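Side-chain contacts in TonB-dependent siderophore receptor (Pseudomonas aeruginosa 39016, PDB 5NEC), which probably takes up ferric siderophores, and drug conjugates built on them, across the outer membrane with energy passed on by TonB: residues T31-D36 with W644-I649; K59-D64 with K597-Y602. All blocks are in the same frame, centred on the assembly; numbering follows the deposited sequence.

Contact 1 (T31-D36 with W644-I649); sequences TTYNVD and WTTYDI
With its CG beside the backbone N and anti to the carbonyl carbon (chi1 -85°), Tyr33 sends its ring out of an irregular N-terminal segment to Trp644, whose CG lies anti to its own backbone N, which swings the indole toward the phenol. Trp644 and Thr646 both close on one atom, Tyr33 OH. Trp644 NE1 donates its hydrogen to that oxygen over 2.8 Å, bent to an N-H...O angle of 137°, and the oxygen sits at the indole edge, near the ring plane. Thr646, on the same face of the strand, brings its OG1 to 3.4 Å from Tyr33 OH in a weak hydrogen bond, while its methyl CG2 is pressed close to Tyr33 OH at 3.1 Å, a tight contact. The rings also touch through carbon, Tyr33 CE2 lying 3.6 Å from Trp644 CD1, but their planes meet at an oblique 42°. Tyrosine suits the place because it combines a long flat body with a hydroxyl at its far end; that hydroxyl is also hydrogen-bonded to Asp64 of helix 59-64, so its buried oxygen is well provided for. Tryptophan matches it with an N-H on the ring edge and a broad apolar surface. The ammonium of Lys597 adds a cation-pi contact to the Tyr33 ring. Thr32 OG1 donates to Asn34 O at 2.7 Å, a bond that spans Tyr33 within the loop. Here an N-terminal loop packs on the inner wall of the beta-barrel, within the plugged-barrel fold of TonB-dependent receptors.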
loop_
_atom_site.group_PDB
_atom_site.type_symbol
_atom_site.label_atom_id
_atom_site.label_comp_id
_atom_site.label_asym_id
_atom_site.label_seq_id
_atom_site.Cartn_x
_atom_site.Cartn_y
_atom_site.Cartn_z
ATOM N N THR A 31 -10.903 -2.607 19.971
ATOM C CA THR A 31 -10.562 -1.175 19.956
ATOM C C THR A 31 -9.069 -0.886 20.197
ATOM O O THR A 31 -8.679 0.268 20.351
ATOM C CB THR A 31 -11.364 -0.386 21.032
ATOM O OG1 THR A 31 -10.888 -0.726 22.343
ATOM C CG2 THR A 31 -12.868 -0.667 20.941
ATOM N N THR A 32 -8.237 -1.917 20.252
ATOM C CA THR A 32 -6.819 -1.723 20.529
ATOM C C THR A 32 -6.082 -0.976 19.392
ATOM O O THR A 32 -6.376 -1.162 18.199
ATOM C CB THR A 32 -6.124 -3.076 20.821
ATOM O OG1 THR A 32 -4.825 -2.842 21.383
ATOM C CG2 THR A 32 -5.997 -3.954 19.555
ATOM N N TYR A 33 -5.146 -0.123 19.797
ATOM C CA TYR A 33 -4.175 0.511 18.906
ATOM C C TYR A 33 -2.862 -0.267 18.827
ATOM O O TYR A 33 -1.989 0.096 18.043
ATOM C CB TYR A 33 -3.889 1.948 19.364
ATOM C CG TYR A 33 -4.846 3.009 18.861
ATOM C CD1 TYR A 33 -6.106 2.697 18.334
ATOM C CD2 TYR A 33 -4.488 4.358 18.946
ATOM C CE1 TYR A 33 -6.956 3.697 17.892
ATOM C CE2 TYR A 33 -5.342 5.357 18.522
ATOM C CZ TYR A 33 -6.569 5.022 17.999
ATOM O OH TYR A 33 -7.394 6.021 17.574
ATOM N N ASN A 34 -2.725 -1.322 19.628
ATOM C CA ASN A 34 -1.565 -2.214 19.565
ATOM C C ASN A 34 -2.007 -3.646 19.307
ATOM O O ASN A 34 -2.888 -4.151 19.992
ATOM C CB ASN A 34 -0.761 -2.171 20.861
ATOM C CG ASN A 34 0.514 -2.999 20.773
ATOM O OD1 ASN A 34 1.521 -2.530 20.258
ATOM N ND2 ASN A 34 0.464 -4.250 21.241
ATOM N N VAL A 35 -1.372 -4.288 18.331
ATOM C CA VAL A 35 -1.605 -5.685 18.006
ATOM C C VAL A 35 -0.282 -6.397 18.286
ATOM O O VAL A 35 0.765 -6.023 17.748
ATOM C CB VAL A 35 -2.074 -5.830 16.539
ATOM C CG1 VAL A 35 -1.934 -7.260 16.021
ATOM C CG2 VAL A 35 -3.518 -5.361 16.414
ATOM N N ASP A 36 -0.338 -7.417 19.136
ATOM C CA ASP A 36 0.880 -8.037 19.695
ATOM C C ASP A 36 1.387 -9.265 18.917
ATOM O O ASP A 36 2.474 -9.780 19.206
ATOM C CB ASP A 36 0.700 -8.354 21.201
ATOM C CG ASP A 36 -0.454 -9.342 21.495
ATOM O OD1 ASP A 36 -0.745 -10.242 20.669
ATOM O OD2 ASP A 36 -1.068 -9.220 22.584
ATOM N N TRP A 644 -0.807 9.704 15.657
ATOM C CA TRP A 644 -2.268 9.631 15.763
ATOM C C TRP A 644 -2.616 9.374 17.222
ATOM O O TRP A 644 -2.060 8.463 17.841
ATOM C CB TRP A 644 -2.852 8.518 14.890
ATOM C CG TRP A 644 -4.344 8.447 15.001
ATOM C CD1 TRP A 644 -5.073 7.544 15.715
ATOM C CD2 TRP A 644 -5.284 9.341 14.403
ATOM N NE1 TRP A 644 -6.414 7.807 15.584
ATOM C CE2 TRP A 644 -6.572 8.908 14.787
ATOM C CE3 TRP A 644 -5.162 10.460 13.560
ATOM C CZ2 TRP A 644 -7.741 9.565 14.369
ATOM C CZ3 TRP A 644 -6.314 11.107 13.135
ATOM C CH2 TRP A 644 -7.597 10.656 13.542
ATOM N N THR A 645 -3.540 10.167 17.762
ATOM C CA THR A 645 -3.938 10.042 19.154
ATOM C C THR A 645 -5.429 10.278 19.381
ATOM O O THR A 645 -6.034 11.127 18.721
ATOM C CB THR A 645 -3.111 10.987 20.041
ATOM O OG1 THR A 645 -3.399 10.708 21.409
ATOM C CG2 THR A 645 -3.406 12.463 19.766
ATOM N N THR A 646 -6.013 9.506 20.302
ATOM C CA THR A 646 -7.390 9.725 20.746
ATOM C C THR A 646 -7.458 9.830 22.258
ATOM O O THR A 646 -6.659 9.224 22.976
ATOM C CB THR A 646 -8.340 8.618 20.264
ATOM O OG1 THR A 646 -7.867 7.339 20.690
ATOM C CG2 THR A 646 -8.452 8.661 18.742
ATOM N N TYR A 647 -8.417 10.624 22.724
ATOM C CA TYR A 647 -8.641 10.836 24.147
ATOM C C TYR A 647 -10.125 10.649 24.461
ATOM O O TYR A 647 -10.967 11.303 23.843
ATOM C CB TYR A 647 -8.178 12.235 24.562
ATOM C CG TYR A 647 -8.069 12.386 26.060
ATOM C CD1 TYR A 647 -6.963 11.868 26.745
ATOM C CD2 TYR A 647 -9.075 13.024 26.800
ATOM C CE1 TYR A 647 -6.853 12.005 28.121
ATOM C CE2 TYR A 647 -8.979 13.154 28.176
ATOM C CZ TYR A 647 -7.866 12.644 28.830
ATOM O OH TYR A 647 -7.747 12.760 30.193
ATOM N N ASP A 648 -10.435 9.745 25.399
ATOM C CA ASP A 648 -11.804 9.536 25.913
ATOM C C ASP A 648 -12.165 10.660 26.904
ATOM O O ASP A 648 -12.151 10.475 28.115
ATOM C CB ASP A 648 -11.943 8.135 26.548
ATOM C CG ASP A 648 -11.783 6.982 25.512
ATOM O OD1 ASP A 648 -11.580 7.248 24.313
ATOM O OD2 ASP A 648 -11.875 5.791 25.885
ATOM N N ILE A 649 -12.474 11.831 26.353
ATOM C CA ILE A 649 -12.645 13.078 27.115
ATOM C C ILE A 649 -13.895 13.088 28.024
ATOM O O ILE A 649 -13.870 13.687 29.097
ATOM C CB ILE A 649 -12.630 14.317 26.169
ATOM C CG1 ILE A 649 -12.443 15.615 26.964
ATOM C CG2 ILE A 649 -13.898 14.404 25.318
ATOM C CD1 ILE A 649 -12.299 16.854 26.102
#

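Contact 2 (K59-D64 with K597-Y602); sequences KQVIKD and KVFAGY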
loop_
_atom_site.group_PDB
_atom_site.type_symbol
_atom_site.label_atom_id
_atom_site.label_comp_id
_atom_site.label_asym_id
_atom_site.label_seq_id
_atom_site.Cartn_x
_atom_site.Cartn_y
_atom_site.Cartn_z
ATOM N N LYS A 59 -7.379 -2.387 13.033
ATOM C CA LYS A 59 -8.744 -2.021 12.654
ATOM C C LYS A 59 -9.194 -0.661 13.183
ATOM O O LYS A 59 -9.784 0.130 12.455
ATOM C CB LYS A 59 -9.712 -3.093 13.175
ATOM C CG LYS A 59 -11.145 -2.976 12.660
ATOM C CD LYS A 59 -12.152 -3.618 13.607
ATOM C CE LYS A 59 -11.954 -5.120 13.693
ATOM N NZ LYS A 59 -12.515 -5.733 14.926
ATOM N N GLN A 60 -8.929 -0.414 14.462
ATOM C CA GLN A 60 -9.449 0.758 15.151
ATOM C C GLN A 60 -8.818 2.044 14.644
ATOM O O GLN A 60 -9.502 3.070 14.598
ATOM C CB GLN A 60 -9.242 0.643 16.670
ATOM C CG GLN A 60 -10.137 1.560 17.497
ATOM C CD GLN A 60 -11.608 1.370 17.185
ATOM O OE1 GLN A 60 -12.084 0.253 17.031
ATOM N NE2 GLN A 60 -12.321 2.463 17.043
ATOM N N VAL A 61 -7.535 1.991 14.269
ATOM C CA VAL A 61 -6.869 3.140 13.647
ATOM C C VAL A 61 -7.465 3.429 12.263
ATOM O O VAL A 61 -7.687 4.590 11.918
ATOM C CB VAL A 61 -5.329 2.973 13.614
ATOM C CG1 VAL A 61 -4.659 4.044 12.766
ATOM C CG2 VAL A 61 -4.772 3.052 15.025
ATOM N N ILE A 62 -7.749 2.369 11.504
ATOM C CA ILE A 62 -8.397 2.476 10.190
ATOM C C ILE A 62 -9.768 3.149 10.315
ATOM O O ILE A 62 -10.081 4.038 9.532
ATOM C CB ILE A 62 -8.497 1.093 9.488
ATOM C CG1 ILE A 62 -7.095 0.557 9.169
ATOM C CG2 ILE A 62 -9.337 1.160 8.204
ATOM C CD1 ILE A 62 -7.040 -0.932 8.888
ATOM N N LYS A 63 -10.556 2.756 11.316
ATOM C CA LYS A 63 -11.862 3.388 11.584
ATOM C C LYS A 63 -11.743 4.818 12.124
ATOM O O LYS A 63 -12.438 5.684 11.650
ATOM C CB LYS A 63 -12.688 2.565 12.575
ATOM C CG LYS A 63 -13.105 1.214 12.041
ATOM C CD LYS A 63 -14.122 0.550 12.964
ATOM C CE LYS A 63 -14.446 -0.875 12.516
ATOM N NZ LYS A 63 -15.009 -1.689 13.636
ATOM N N ASP A 64 -10.869 5.054 13.098
ATOM C CA ASP A 64 -10.741 6.381 13.737
ATOM C C ASP A 64 -10.227 7.473 12.786
ATOM O O ASP A 64 -10.647 8.631 12.900
ATOM C CB ASP A 64 -9.839 6.330 14.995
ATOM C CG ASP A 64 -10.465 5.555 16.173
ATOM O OD1 ASP A 64 -11.684 5.281 16.176
ATOM O OD2 ASP A 64 -9.716 5.205 17.099
ATOM N N LYS A 597 -4.921 7.160 24.041
ATOM C CA LYS A 597 -4.288 6.213 23.118
ATOM C C LYS A 597 -3.372 6.902 22.113
ATOM O O LYS A 597 -3.569 8.060 21.758
ATOM C CB LYS A 597 -5.342 5.410 22.355
ATOM C CG LYS A 597 -6.145 4.505 23.258
ATOM C CD LYS A 597 -6.901 3.454 22.479
ATOM C CE LYS A 597 -8.042 4.071 21.692
ATOM N NZ LYS A 597 -8.966 3.022 21.186
ATOM N N VAL A 598 -2.379 6.158 21.643
ATOM C CA VAL A 598 -1.398 6.680 20.711
ATOM C C VAL A 598 -0.959 5.613 19.684
ATOM O O VAL A 598 -0.830 4.429 20.008
ATOM C CB VAL A 598 -0.200 7.298 21.472
ATOM C CG1 VAL A 598 0.739 6.227 22.009
ATOM C CG2 VAL A 598 0.550 8.283 20.594
ATOM N N PHE A 599 -0.785 6.057 18.438
ATOM C CA PHE A 599 -0.188 5.259 17.385
ATOM C C PHE A 599 0.717 6.209 16.616
ATOM O O PHE A 599 0.238 7.144 15.987
ATOM C CB PHE A 599 -1.280 4.683 16.498
ATOM C CG PHE A 599 -0.788 3.692 15.486
ATOM C CD1 PHE A 599 -0.579 2.352 15.850
ATOM C CD2 PHE A 599 -0.562 4.077 14.160
ATOM C CE1 PHE A 599 -0.133 1.416 14.921
ATOM C CE2 PHE A 599 -0.117 3.145 13.222
ATOM C CZ PHE A 599 0.095 1.812 13.602
ATOM N N ALA A 600 2.027 5.995 16.711
ATOM C CA ALA A 600 3.008 6.994 16.285
ATOM C C ALA A 600 4.350 6.384 15.914
ATOM O O ALA A 600 4.704 5.330 16.406
ATOM C CB ALA A 600 3.193 8.046 17.376
ATOM N N GLY A 601 5.076 7.043 15.009
ATOM C CA GLY A 601 6.426 6.621 14.635
ATOM C C GLY A 601 7.282 7.737 14.072
ATOM O O GLY A 601 6.770 8.764 13.626
ATOM N N TYR A 602 8.593 7.547 14.109
ATOM C CA TYR A 602 9.539 8.463 13.475
ATOM C C TYR A 602 10.448 7.625 12.592
ATOM O O TYR A 602 10.781 6.505 12.952
ATOM C CB TYR A 602 10.360 9.266 14.511
ATOM C CG TYR A 602 11.547 9.998 13.886
ATOM C CD1 TYR A 602 11.374 11.186 13.163
ATOM C CD2 TYR A 602 12.837 9.467 13.960
ATOM C CE1 TYR A 602 12.459 11.826 12.554
ATOM C CE2 TYR A 602 13.919 10.101 13.362
ATOM C CZ TYR A 602 13.730 11.274 12.665
ATOM O OH TYR A 602 14.818 11.866 12.080
#
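Helix 59-64 of the plug rests here against strand 597-602 of the surrounding barrel, the plug-to-wall interface of a TonB-dependent receptor. The apolar part has one close meeting: Val61 CG2 lies over one face of the Phe599 ring, 4.1 Å from Phe599 CG. Phe599 has its CG anti to the backbone N (chi1 -172°), which carries the ring inward from the strand, and the two side chains cross at about a right angle. A branched valine offers a compact methyl surface on the helix, and the flat phenylalanine gives it a broad seat. A looser van der Waals touch lies beside it, where Lys597 reaches across the Gln60 side chain and its NZ comes 4.1 Å from Gln60 CG. The polar terms are separate. The Lys597 ammonium is hydrogen-bonded to the carbonyl of Thr31, and it stands 4.7 Å from Asp64 OD2, too far for a contact, though the opposite charges probably attract at this range. The carboxylate is also met from its own helix: one turn back, Gln60 NE2 donates to Asp64 OD1 at 3.0 Å, coming from above the carboxylate plane, with an N-H...O angle of 140°.

How the contacts relate
Contacts 1 and 2 sit about 6 Å apart, centre to centre, on neighbouring antiparallel barrel strands, 639-650 and 596-609, which follow each other in the chain. Every touching residue of contact 1 is buried, and its chemistry is that of polar groups gathered on a phenol oxygen; contact 2 is only partly buried, pairing an apolar meeting with a partly exposed lysine. What each sets against the wall differs too: an irregular N-terminal loop in one, a short plug helix in the other. They join directly where Trp644 CZ2 packs 3.4 Å from Asp64 O, and where Thr645 OG1 meets Lys597 O at 2.7 Å between the strands, a probable hydrogen bond.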